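Putative uncharacterized protein lp_3323 (Lactobacillus plantarum, PDB 3DC7) is of unknown function but belongs to the GDSL-like lipase/acylhydrolase family and so probably hydrolyses ester bonds in a substrate not yet identified. Local coordinates at residues 37-42 / 204-209; 137-142 / 185-190; 52-57 / 78-83; 23-28 / 84-89. One frame throughout, in Å; residues are numbered along the deposited sequence.

Contact 1: residues 37-42 / 204-209; sequences LATVHY and PNNAGH. With SO4 (sulfate ion), chain D.
The imidazole of H209 takes the edge of the H41 ring against a face, an offset edge-to-face pair with centroids 4.8 Å apart and planes at 71°. At its own edge H209 meets Y42: H209 ND1 lies 3.8 Å from Y42 CD2, each ring touching the other within its plane. The same ND1 accepts a weak, bent hydrogen bond (135°) from Y42 N at 3.0 Å, and Y42 sends its hydroxyl on to T32. A38 brings its methyl obliquely to the H209 ring. One turn earlier, N206 has CG beside its backbone N (chi1 -72°), which stands the carboxamide up against the loop. There N206 OD1 accepts from V40 N at 3.2 Å, with the donor above the carbonyl plane, while N206 ND2 makes a weak, straight bond of 3.3 Å to T39 OG1. A water donates to both V40 O and N206 O. N206 N donates to sulfate O2 at 2.9 Å; the ion, probably from the crystallisation liquor, sits where a helix N terminus would welcome an anion. N205 caps this end, its OD1 accepting from G208 N at 2.8 Å. The arrangement is an N-capped start of helix 206-223 docked on the loop before helix 42-50; segment 204-209 directly follows H203, which by sequence probably ends the Asp-x-x-His motif of SGNH hydrolases.

Contact 2: residues 137-142 / 185-190; sequences AIHIGS and GMTFAI
I138 lays its CG2 methyl squarely over a face of the F188 ring, 4.0 Å from the F188 centroid and only 3° off the ring normal, a CH-pi contact. Over the same face but beyond the ring outline, I138 CD1 lies 4.0 Å from F188 CZ. On the neighbouring pair the side chains instead run alongside, pointing the same way: H139 CB rests 3.3 Å from T187 OG1. H139 CG stands anti to the backbone N (chi1 -162°), and from there ND1 can donate to the carbonyl of the following residue, I140 O, at 3.1 Å, the acceptor lying in the imidazole plane. That bond fixes the rotation of the ring, which also meets Y181. T187 OG1 in turn accepts from A189 N at 3.2 Å, an ST turn set inside the type I turn from T187 to I190. The two segments are irregular loops of the alpha/beta fold: 137-142 leaves the C-terminal end of strand 132-136, whereas the loop 185-190 joins helix 180-183 to helix 191-197. They run in roughly the same direction and share one direct backbone bond, F188 N to H139 O at 2.9 Å. Beyond it the chains close up where G141 has no side chain, its CA 3.5 Å from F188 O in a CA-H...O contact, and A189 CB rests 3.7 Å from I140 O. At the other end a water accepts from H139 N and donates to the carbonyl of selenomethionine M186. Y173 of the second subunit packs on T187.

Contact 3: residues 52-57 / 78-83; sequences VERSDN and AIPEDA
R54 and D56 lie on an extended run that enters strand 56-59, facing a type I turn from P80 to A83 that A83 N closes on P80 O at 3.2 Å. The backbones stay well apart, the nearest CA atoms being those of D56 and I79 at 7.9 Å, and side chains bridge the interval. R54 reaches across with its chain extended from CG to NE. Its NE donates to D56 OD1 at 2.6 Å, in the guanidinium plane and on the syn lone pair, while its NH2 donates to D82 OD1 at 2.8 Å. This second carboxylate is met from 49° above its plane. Together the three residues form a salt-bridge network, in which two bonds fix the rotation of the guanidinium. In the parallel sheet of this alpha/beta fold, strand 56-59 is an outer strand within the chain, and the network ties its beginning to the loop leading into strand 85-89, past the start of the intervening strand 24-28. The P80 ring fills the angle between the charged groups: P80 CG lies 3.2 Å from D56 OD1, and P80 CB 3.3 Å from R54 NH2. Close by, E53 forms a salt bridge with R23, whose NE donates to D82 O.

Contact 4: residues 23-28 / 84-89; sequences RPAWLG and DFIAVF
A25 N donates to F85 O at 2.8 Å, and A25 O accepts almost straight from A87 N at 3.0 Å, so A25 straddles two peptide groups of the neighbouring strand. Two residues on, L27 repeats the pattern: L27 N bonds to A87 O and L27 O takes F89 N, both at 2.8 Å. At the entry, D84 N bonds to R23 O, while D84 OD1 accepts from R23 N at 3.0 Å, which approaches from above the carboxylate plane; D84 OD2 accepts from K22 N. On the face with the aromatic side chains, F85 directs its ring edge at the face of W26, centroids 5.7 Å apart and planes at 75°; CG anti to the F85 backbone N (chi1 176°) carries the ring to W26. The A87 methyl meets the indole obliquely, CB lying 3.6 Å from W26 CE3. W26 NE1 bonds to S55. On the other face L27 and V88 lie side by side, L27 CD2 being 4.0 Å from V88 CG2. These are adjacent inner parallel strands of the SGNH-hydrolase sheet, in the order 2-1-3-4-5, 85-89 being the middle one, and strand 24-28 ends at G28, the Gly of the Gly-Asp-Ser sequence that names the GDSL family.

From the N terminus, strand 24-28 comes first and waits for strand 85-89, so contact 4 closes the opening part of the fold. Inside that loop contact 3 is nested, linking the neighbouring outer strand 56-59 to the approach of strand 85-89; D56 O meets W26 N. Segment 37-42 also lies within contact 4's loop but pairs with 204-209, so contacts 1 and 4 cross, and Y42 packs on W26 and F89. Contact 1's long loop encloses contacts 3 and 2. Contact 2 follows contact 4 in series, joining loops beyond strand 132-136 and helix 180-183, and touches contact 1 through F188 and P204.

Contact 1: residues 37-42 / 204-209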
loop_
_atom_site.group_PDB
_atom_site.type_symbol
_atom_site.label_atom_id
_atom_site.label_comp_id
_atom_site.label_asym_id
_atom_site.label_seq_id
_atom_site.Cartn_x
_atom_site.Cartn_y
_atom_site.Cartn_z
ATOM N N LEU A 37 17.386 11.764 22.865
ATOM C CA LEU A 37 18.603 12.379 22.309
ATOM C C LEU A 37 18.297 13.523 21.336
ATOM O O LEU A 37 19.135 14.394 21.104
ATOM C CB LEU A 37 19.433 11.323 21.584
ATOM C CG LEU A 37 20.188 10.335 22.466
ATOM C CD1 LEU A 37 20.161 8.951 21.831
ATOM C CD2 LEU A 37 21.602 10.833 22.708
ATOM N N ALA A 38 17.105 13.480 20.745
ATOM C CA ALA A 38 16.572 14.558 19.941
ATOM C C ALA A 38 15.666 15.375 20.847
ATOM O O ALA A 38 14.871 14.816 21.603
ATOM C CB ALA A 38 15.783 13.999 18.776
ATOM N N THR A 39 15.783 16.693 20.780
ATOM C CA THR A 39 14.988 17.552 21.650
ATOM C C THR A 39 13.562 17.774 21.151
ATOM O O THR A 39 12.673 18.037 21.958
ATOM C CB THR A 39 15.684 18.907 21.929
ATOM O OG1 THR A 39 16.007 19.554 20.693
ATOM C CG2 THR A 39 16.975 18.690 22.740
ATOM N N VAL A 40 13.348 17.657 19.835
ATOM C CA VAL A 40 12.041 17.917 19.226
ATOM C C VAL A 40 11.547 16.707 18.428
ATOM O O VAL A 40 12.033 16.438 17.333
ATOM C CB VAL A 40 12.063 19.164 18.312
ATOM C CG1 VAL A 40 10.651 19.484 17.821
ATOM C CG2 VAL A 40 12.665 20.372 19.044
ATOM N N HIS A 41 10.574 15.999 18.991
ATOM C CA HIS A 41 10.090 14.738 18.437
ATOM C C HIS A 41 8.952 14.955 17.438
ATOM O O HIS A 41 8.364 16.025 17.383
ATOM C CB HIS A 41 9.633 13.810 19.563
ATOM C CG HIS A 41 10.750 13.302 20.422
ATOM N ND1 HIS A 41 11.316 14.054 21.429
ATOM C CD2 HIS A 41 11.397 12.113 20.430
ATOM C CE1 HIS A 41 12.265 13.347 22.018
ATOM N NE2 HIS A 41 12.339 12.169 21.427
ATOM N N TYR A 42 8.642 13.933 16.660
ATOM C CA TYR A 42 7.570 14.030 15.670
ATOM C C TYR A 42 6.240 14.437 16.323
ATOM O O TYR A 42 5.499 15.254 15.772
ATOM C CB TYR A 42 7.416 12.716 14.883
ATOM C CG TYR A 42 6.912 11.584 15.735
ATOM C CD1 TYR A 42 5.543 11.314 15.832
ATOM C CD2 TYR A 42 7.793 10.815 16.486
ATOM C CE1 TYR A 42 5.066 10.287 16.660
ATOM C CE2 TYR A 42 7.335 9.785 17.308
ATOM C CZ TYR A 42 5.971 9.528 17.391
ATOM O OH TYR A 42 5.525 8.512 18.195
ATOM N N PRO A 204 16.351 8.782 15.293
ATOM C CA PRO A 204 16.312 9.976 14.461
ATOM C C PRO A 204 16.799 11.183 15.244
ATOM O O PRO A 204 16.576 11.264 16.452
ATOM C CB PRO A 204 14.820 10.130 14.134
ATOM C CG PRO A 204 14.223 8.813 14.357
ATOM C CD PRO A 204 15.006 8.223 15.505
ATOM N N ASN A 205 17.504 12.087 14.577
ATOM C CA ASN A 205 17.794 13.384 15.166
ATOM C C ASN A 205 16.601 14.336 14.915
ATOM O O ASN A 205 15.533 13.887 14.500
ATOM C CB ASN A 205 19.118 13.928 14.614
ATOM C CG ASN A 205 19.066 14.173 13.116
ATOM O OD1 ASN A 205 17.986 14.232 12.528
ATOM N ND2 ASN A 205 20.232 14.309 12.491
ATOM N N ASN A 206 16.769 15.632 15.150
ATOM C CA ASN A 206 15.689 16.588 14.898
ATOM C C ASN A 206 15.245 16.684 13.443
ATOM O O ASN A 206 14.051 16.830 13.170
ATOM C CB ASN A 206 16.044 17.985 15.405
ATOM C CG ASN A 206 16.022 18.082 16.916
ATOM O OD1 ASN A 206 15.656 17.140 17.625
ATOM N ND2 ASN A 206 16.403 19.237 17.418
ATOM N N ALA A 207 16.201 16.614 12.517
ATOM C CA ALA A 207 15.873 16.608 11.081
ATOM C C ALA A 207 15.068 15.363 10.694
ATOM O O ALA A 207 14.152 15.427 9.869
ATOM C CB ALA A 207 17.155 16.726 10.228
ATOM N N GLY A 208 15.412 14.233 11.306
ATOM C CA GLY A 208 14.729 12.958 11.058
ATOM C C GLY A 208 13.320 13.005 11.593
ATOM O O GLY A 208 12.390 12.498 10.962
ATOM N N HIS A 209 13.159 13.640 12.748
ATOM C CA HIS A 209 11.850 13.847 13.334
ATOM C C HIS A 209 10.940 14.755 12.517
ATOM O O HIS A 209 9.742 14.506 12.462
ATOM C CB HIS A 209 11.954 14.322 14.777
ATOM C CG HIS A 209 12.242 13.214 15.740
ATOM N ND1 HIS A 209 11.250 12.424 16.276
ATOM C CD2 HIS A 209 13.411 12.743 16.237
ATOM C CE1 HIS A 209 11.790 11.527 17.081
ATOM N NE2 HIS A 209 13.101 11.698 17.075
HETATM S S SO4 D . 19.648 17.244 16.994
HETATM O O1 SO4 D . 19.441 17.924 15.717
HETATM O O2 SO4 D . 18.928 15.972 17.047
HETATM O O3 SO4 D . 21.089 17.018 17.140
HETATM O O4 SO4 D . 19.148 18.079 18.089
HETATM O O HOH W 1 12.491 17.927 14.868
#

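Contact 2: residues 137-142 / 185-190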
loop_
_atom_site.group_PDB
_atom_site.type_symbol
_atom_site.label_atom_id
_atom_site.label_comp_id
_atom_site.label_asym_id
_atom_site.label_seq_id
_atom_site.Cartn_x
_atom_site.Cartn_y
_atom_site.Cartn_z
ATOM N N ALA A 137 9.523 1.356 12.351
ATOM C CA ALA A 137 10.713 2.199 12.220
ATOM C C ALA A 137 11.478 2.088 10.914
ATOM O O ALA A 137 11.389 1.100 10.195
ATOM C CB ALA A 137 11.659 1.939 13.380
ATOM N N ILE A 138 12.237 3.142 10.637
ATOM C CA ILE A 138 13.257 3.191 9.588
ATOM C C ILE A 138 14.263 2.030 9.717
ATOM O O ILE A 138 14.566 1.575 10.836
ATOM C CB ILE A 138 13.974 4.564 9.645
ATOM C CG1 ILE A 138 12.953 5.681 9.381
ATOM C CG2 ILE A 138 15.150 4.654 8.641
ATOM C CD1 ILE A 138 13.237 6.945 10.127
ATOM N N HIS A 139 14.729 1.539 8.566
ATOM C CA HIS A 139 15.828 0.572 8.479
ATOM C C HIS A 139 17.020 1.150 9.235
ATOM O O HIS A 139 17.481 2.246 8.923
ATOM C CB HIS A 139 16.215 0.325 7.007
ATOM C CG HIS A 139 17.005 -0.932 6.780
ATOM N ND1 HIS A 139 18.129 -1.258 7.513
ATOM C CD2 HIS A 139 16.844 -1.935 5.885
ATOM C CE1 HIS A 139 18.613 -2.416 7.095
ATOM N NE2 HIS A 139 17.855 -2.846 6.105
ATOM N N ILE A 140 17.498 0.429 10.242
ATOM C CA ILE A 140 18.584 0.942 11.075
ATOM C C ILE A 140 19.950 0.542 10.532
ATOM O O ILE A 140 20.053 -0.362 9.706
ATOM C CB ILE A 140 18.452 0.496 12.559
ATOM C CG1 ILE A 140 18.678 -1.015 12.696
ATOM C CG2 ILE A 140 17.111 0.962 13.152
ATOM C CD1 ILE A 140 18.691 -1.519 14.108
ATOM N N GLY A 141 20.989 1.228 10.995
ATOM C CA GLY A 141 22.371 0.909 10.630
ATOM C C GLY A 141 23.004 -0.022 11.646
ATOM O O GLY A 141 22.292 -0.678 12.415
ATOM N N SER A 142 24.334 -0.069 11.658
ATOM C CA SER A 142 25.081 -1.042 12.455
ATOM C C SER A 142 25.968 -0.431 13.542
ATOM O O SER A 142 26.801 -1.122 14.127
ATOM C CB SER A 142 25.942 -1.910 11.536
ATOM O OG SER A 142 25.163 -2.929 10.935
ATOM N N GLY A 185 11.773 7.544 3.006
ATOM C CA GLY A 185 12.657 8.180 2.057
ATOM C C GLY A 185 14.132 7.991 2.368
ATOM O O GLY A 185 14.982 8.501 1.639
HETATM N N MSE A 186 14.433 7.252 3.435
HETATM C CA MSE A 186 15.800 7.113 3.955
HETATM C C MSE A 186 16.017 5.780 4.662
HETATM O O MSE A 186 15.065 5.122 5.083
HETATM C CB MSE A 186 16.115 8.248 4.936
HETATM C CG MSE A 186 15.295 8.210 6.219
HETATM SE SE MSE A 186 15.146 9.929 7.169
HETATM C CE MSE A 186 14.677 11.077 5.641
ATOM N N THR A 187 17.283 5.392 4.777
ATOM C CA THR A 187 17.694 4.253 5.589
ATOM C C THR A 187 18.949 4.633 6.366
ATOM O O THR A 187 19.870 5.235 5.805
ATOM C CB THR A 187 17.914 2.972 4.725
ATOM O OG1 THR A 187 18.611 1.974 5.477
ATOM C CG2 THR A 187 18.716 3.281 3.451
ATOM N N PHE A 188 18.989 4.309 7.656
ATOM C CA PHE A 188 20.192 4.586 8.466
ATOM C C PHE A 188 21.359 3.627 8.194
ATOM O O PHE A 188 22.477 3.843 8.673
ATOM C CB PHE A 188 19.861 4.648 9.964
ATOM C CG PHE A 188 18.865 5.731 10.327
ATOM C CD1 PHE A 188 18.650 6.820 9.487
ATOM C CD2 PHE A 188 18.165 5.673 11.520
ATOM C CE1 PHE A 188 17.729 7.813 9.819
ATOM C CE2 PHE A 188 17.257 6.668 11.868
ATOM C CZ PHE A 188 17.032 7.740 11.004
ATOM N N ALA A 189 21.099 2.583 7.408
ATOM C CA ALA A 189 22.150 1.674 6.923
ATOM C C ALA A 189 23.061 2.312 5.857
ATOM O O ALA A 189 24.067 1.719 5.456
ATOM C CB ALA A 189 21.528 0.408 6.389
ATOM N N ILE A 190 22.692 3.497 5.378
ATOM C CA ILE A 190 23.576 4.274 4.507
ATOM C C ILE A 190 24.113 5.460 5.303
ATOM O O ILE A 190 23.326 6.271 5.812
ATOM C CB ILE A 190 22.878 4.717 3.180
ATOM C CG1 ILE A 190 22.932 3.593 2.162
ATOM C CG2 ILE A 190 23.577 5.885 2.545
ATOM C CD1 ILE A 190 21.645 2.954 1.943
HETATM O O HOH W 2 13.984 2.696 5.866
#

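Contact 3: residues 52-57 / 78-83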
loop_
_atom_site.group_PDB
_atom_site.type_symbol
_atom_site.label_atom_id
_atom_site.label_comp_id
_atom_site.label_asym_id
_atom_site.label_seq_id
_atom_site.Cartn_x
_atom_site.Cartn_y
_atom_site.Cartn_z
ATOM N N VAL A 52 -3.368 20.800 20.329
ATOM C CA VAL A 52 -3.996 19.771 21.140
ATOM C C VAL A 52 -4.411 20.319 22.496
ATOM O O VAL A 52 -3.797 21.243 23.037
ATOM C CB VAL A 52 -3.075 18.518 21.311
ATOM C CG1 VAL A 52 -2.777 17.894 19.967
ATOM C CG2 VAL A 52 -1.767 18.880 22.028
ATOM N N GLU A 53 -5.490 19.747 23.005
ATOM C CA GLU A 53 -5.968 19.965 24.349
ATOM C C GLU A 53 -4.968 19.301 25.304
ATOM O O GLU A 53 -4.571 19.898 26.310
ATOM C CB GLU A 53 -7.391 19.394 24.441
ATOM C CG GLU A 53 -7.937 19.048 25.814
ATOM C CD GLU A 53 -9.308 18.347 25.739
ATOM O OE1 GLU A 53 -9.871 18.213 24.615
ATOM O OE2 GLU A 53 -9.820 17.931 26.810
ATOM N N ARG A 54 -4.534 18.087 24.970
ATOM C CA ARG A 54 -3.408 17.452 25.662
ATOM C C ARG A 54 -2.768 16.354 24.813
ATOM O O ARG A 54 -3.408 15.798 23.929
ATOM C CB ARG A 54 -3.816 16.905 27.037
ATOM C CG ARG A 54 -4.803 15.758 26.986
ATOM C CD ARG A 54 -4.659 14.841 28.196
ATOM N NE ARG A 54 -5.262 13.543 27.915
ATOM C CZ ARG A 54 -6.551 13.264 28.046
ATOM N NH1 ARG A 54 -7.406 14.190 28.471
ATOM N NH2 ARG A 54 -6.987 12.051 27.740
ATOM N N SER A 55 -1.501 16.061 25.085
ATOM C CA SER A 55 -0.744 15.079 24.317
ATOM C C SER A 55 -0.055 14.138 25.289
ATOM O O SER A 55 0.927 14.518 25.936
ATOM C CB SER A 55 0.283 15.778 23.410
ATOM O OG SER A 55 0.924 14.870 22.515
ATOM N N ASP A 56 -0.580 12.919 25.396
ATOM C CA ASP A 56 -0.062 11.923 26.336
ATOM C C ASP A 56 1.086 11.101 25.767
ATOM O O ASP A 56 0.935 10.376 24.779
ATOM C CB ASP A 56 -1.184 11.017 26.835
ATOM C CG ASP A 56 -2.236 11.787 27.621
ATOM O OD1 ASP A 56 -3.378 11.896 27.127
ATOM O OD2 ASP A 56 -1.922 12.309 28.719
ATOM N N ASN A 57 2.238 11.227 26.411
ATOM C CA ASN A 57 3.459 10.572 25.976
ATOM C C ASN A 57 3.669 9.286 26.767
ATOM O O ASN A 57 3.979 9.333 27.963
ATOM C CB ASN A 57 4.636 11.528 26.164
ATOM C CG ASN A 57 5.928 11.015 25.549
ATOM O OD1 ASN A 57 6.178 9.812 25.502
ATOM N ND2 ASN A 57 6.779 11.939 25.110
ATOM N N ALA A 78 -2.341 1.839 30.083
ATOM C CA ALA A 78 -2.190 3.179 30.679
ATOM C C ALA A 78 -2.651 4.327 29.771
ATOM O O ALA A 78 -2.634 5.491 30.184
ATOM C CB ALA A 78 -0.737 3.410 31.128
ATOM N N ILE A 79 -3.031 4.005 28.535
ATOM C CA ILE A 79 -3.600 4.994 27.612
ATOM C C ILE A 79 -4.881 5.567 28.248
ATOM O O ILE A 79 -5.729 4.806 28.736
ATOM C CB ILE A 79 -3.857 4.380 26.181
ATOM C CG1 ILE A 79 -2.532 4.007 25.492
ATOM C CG2 ILE A 79 -4.657 5.318 25.287
ATOM C CD1 ILE A 79 -2.698 3.069 24.276
ATOM N N PRO A 80 -5.006 6.911 28.278
ATOM C CA PRO A 80 -6.194 7.575 28.854
ATOM C C PRO A 80 -7.497 7.102 28.214
ATOM O O PRO A 80 -7.552 6.887 26.991
ATOM C CB PRO A 80 -5.963 9.044 28.518
ATOM C CG PRO A 80 -4.495 9.169 28.311
ATOM C CD PRO A 80 -4.020 7.883 27.763
ATOM N N GLU A 81 -8.537 6.939 29.027
ATOM C CA GLU A 81 -9.832 6.437 28.535
ATOM C C GLU A 81 -10.485 7.320 27.439
ATOM O O GLU A 81 -11.206 6.815 26.568
ATOM C CB GLU A 81 -10.791 6.154 29.701
ATOM C CG GLU A 81 -10.819 4.667 30.109
ATOM C CD GLU A 81 -10.655 4.419 31.622
ATOM O OE1 GLU A 81 -11.150 5.237 32.439
ATOM O OE2 GLU A 81 -10.033 3.387 31.994
ATOM N N ASP A 82 -10.209 8.621 27.473
ATOM C CA ASP A 82 -10.764 9.546 26.478
ATOM C C ASP A 82 -9.743 10.012 25.419
ATOM O O ASP A 82 -9.855 11.112 24.864
ATOM C CB ASP A 82 -11.428 10.740 27.174
ATOM C CG ASP A 82 -10.450 11.551 27.996
ATOM O OD1 ASP A 82 -9.430 10.986 28.460
ATOM O OD2 ASP A 82 -10.711 12.762 28.186
ATOM N N ALA A 83 -8.754 9.168 25.137
ATOM C CA ALA A 83 -7.863 9.377 24.001
ATOM C C ALA A 83 -8.694 9.433 22.722
ATOM O O ALA A 83 -9.569 8.593 22.526
ATOM C CB ALA A 83 -6.860 8.252 23.919
#

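Contact 4: residues 23-28 / 84-89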
loop_
_atom_site.group_PDB
_atom_site.type_symbol
_atom_site.label_atom_id
_atom_site.label_comp_id
_atom_site.label_asym_id
_atom_site.label_seq_id
_atom_site.Cartn_x
_atom_site.Cartn_y
_atom_site.Cartn_z
ATOM N N ARG A 23 -6.730 15.039 21.634
ATOM C CA ARG A 23 -6.223 14.244 22.752
ATOM C C ARG A 23 -5.481 12.993 22.278
ATOM O O ARG A 23 -5.888 11.861 22.599
ATOM C CB ARG A 23 -7.372 13.852 23.696
ATOM C CG ARG A 23 -7.915 15.008 24.543
ATOM C CD ARG A 23 -9.181 14.635 25.328
ATOM N NE ARG A 23 -10.152 13.860 24.550
ATOM C CZ ARG A 23 -11.045 14.382 23.713
ATOM N NH1 ARG A 23 -11.111 15.699 23.521
ATOM N NH2 ARG A 23 -11.874 13.579 23.059
ATOM N N PRO A 24 -4.382 13.184 21.513
ATOM C CA PRO A 24 -3.642 12.014 21.022
ATOM C C PRO A 24 -2.894 11.301 22.140
ATOM O O PRO A 24 -2.505 11.929 23.131
ATOM C CB PRO A 24 -2.641 12.618 20.045
ATOM C CG PRO A 24 -2.419 14.017 20.549
ATOM C CD PRO A 24 -3.759 14.450 21.082
ATOM N N ALA A 25 -2.691 10.000 21.976
ATOM C CA ALA A 25 -1.862 9.235 22.893
ATOM C C ALA A 25 -0.792 8.514 22.073
ATOM O O ALA A 25 -1.089 7.859 21.079
ATOM C CB ALA A 25 -2.706 8.248 23.672
ATOM N N TRP A 26 0.450 8.630 22.515
ATOM C CA TRP A 26 1.603 8.150 21.763
ATOM C C TRP A 26 2.306 7.042 22.532
ATOM O O TRP A 26 2.973 7.297 23.531
ATOM C CB TRP A 26 2.557 9.318 21.514
ATOM C CG TRP A 26 1.874 10.527 20.894
ATOM C CD1 TRP A 26 1.381 11.617 21.556
ATOM C CD2 TRP A 26 1.629 10.762 19.499
ATOM N NE1 TRP A 26 0.849 12.519 20.662
ATOM C CE2 TRP A 26 0.983 12.020 19.393
ATOM C CE3 TRP A 26 1.886 10.032 18.328
ATOM C CZ2 TRP A 26 0.584 12.561 18.164
ATOM C CZ3 TRP A 26 1.493 10.582 17.091
ATOM C CH2 TRP A 26 0.850 11.828 17.027
ATOM N N LEU A 27 2.132 5.805 22.076
ATOM C CA LEU A 27 2.747 4.650 22.729
ATOM C C LEU A 27 3.970 4.205 21.948
ATOM O O LEU A 27 3.866 3.892 20.765
ATOM C CB LEU A 27 1.728 3.509 22.848
ATOM C CG LEU A 27 2.150 2.181 23.486
ATOM C CD1 LEU A 27 2.496 2.340 24.961
ATOM C CD2 LEU A 27 1.059 1.109 23.283
ATOM N N GLY A 28 5.132 4.179 22.595
ATOM C CA GLY A 28 6.361 3.792 21.905
ATOM C C GLY A 28 7.611 3.622 22.742
ATOM O O GLY A 28 7.550 3.390 23.936
ATOM N N ASP A 84 -8.446 10.427 21.869
ATOM C CA ASP A 84 -9.183 10.518 20.600
ATOM C C ASP A 84 -8.375 10.021 19.403
ATOM O O ASP A 84 -8.890 9.968 18.279
ATOM C CB ASP A 84 -9.749 11.931 20.359
ATOM C CG ASP A 84 -8.703 12.922 19.904
ATOM O OD1 ASP A 84 -7.497 12.648 20.063
ATOM O OD2 ASP A 84 -9.089 13.995 19.394
ATOM N N PHE A 85 -7.117 9.661 19.659
ATOM C CA PHE A 85 -6.215 9.090 18.663
ATOM C C PHE A 85 -5.151 8.279 19.387
ATOM O O PHE A 85 -4.602 8.727 20.398
ATOM C CB PHE A 85 -5.556 10.200 17.831
ATOM C CG PHE A 85 -4.518 9.705 16.837
ATOM C CD1 PHE A 85 -4.885 8.894 15.757
ATOM C CD2 PHE A 85 -3.180 10.078 16.966
ATOM C CE1 PHE A 85 -3.927 8.448 14.831
ATOM C CE2 PHE A 85 -2.222 9.641 16.060
ATOM C CZ PHE A 85 -2.597 8.826 14.976
ATOM N N ILE A 86 -4.869 7.088 18.879
ATOM C CA ILE A 86 -3.809 6.260 19.434
ATOM C C ILE A 86 -2.806 5.856 18.364
ATOM O O ILE A 86 -3.162 5.247 17.353
ATOM C CB ILE A 86 -4.360 5.003 20.164
ATOM C CG1 ILE A 86 -5.236 5.430 21.350
ATOM C CG2 ILE A 86 -3.203 4.101 20.633
ATOM C CD1 ILE A 86 -6.298 4.401 21.758
ATOM N N ALA A 87 -1.552 6.201 18.608
ATOM C CA ALA A 87 -0.451 5.809 17.753
ATOM C C ALA A 87 0.498 4.864 18.504
ATOM O O ALA A 87 0.852 5.107 19.668
ATOM C CB ALA A 87 0.287 7.033 17.277
ATOM N N VAL A 88 0.884 3.777 17.841
ATOM C CA VAL A 88 1.889 2.863 18.377
ATOM C C VAL A 88 3.114 2.845 17.478
ATOM O O VAL A 88 3.016 2.592 16.273
ATOM C CB VAL A 88 1.345 1.433 18.568
ATOM C CG1 VAL A 88 2.426 0.514 19.151
ATOM C CG2 VAL A 88 0.095 1.458 19.447
ATOM N N PHE A 89 4.264 3.125 18.075
ATOM C CA PHE A 89 5.509 3.242 17.336
ATOM C C PHE A 89 6.541 2.283 17.957
ATOM O O PHE A 89 7.324 2.655 18.833
ATOM C CB PHE A 89 5.956 4.710 17.368
ATOM C CG PHE A 89 7.037 5.066 16.371
ATOM C CD1 PHE A 89 7.893 4.101 15.848
ATOM C CD2 PHE A 89 7.225 6.381 16.005
ATOM C CE1 PHE A 89 8.897 4.444 14.967
ATOM C CE2 PHE A 89 8.237 6.742 15.117
ATOM C CZ PHE A 89 9.070 5.776 14.596
#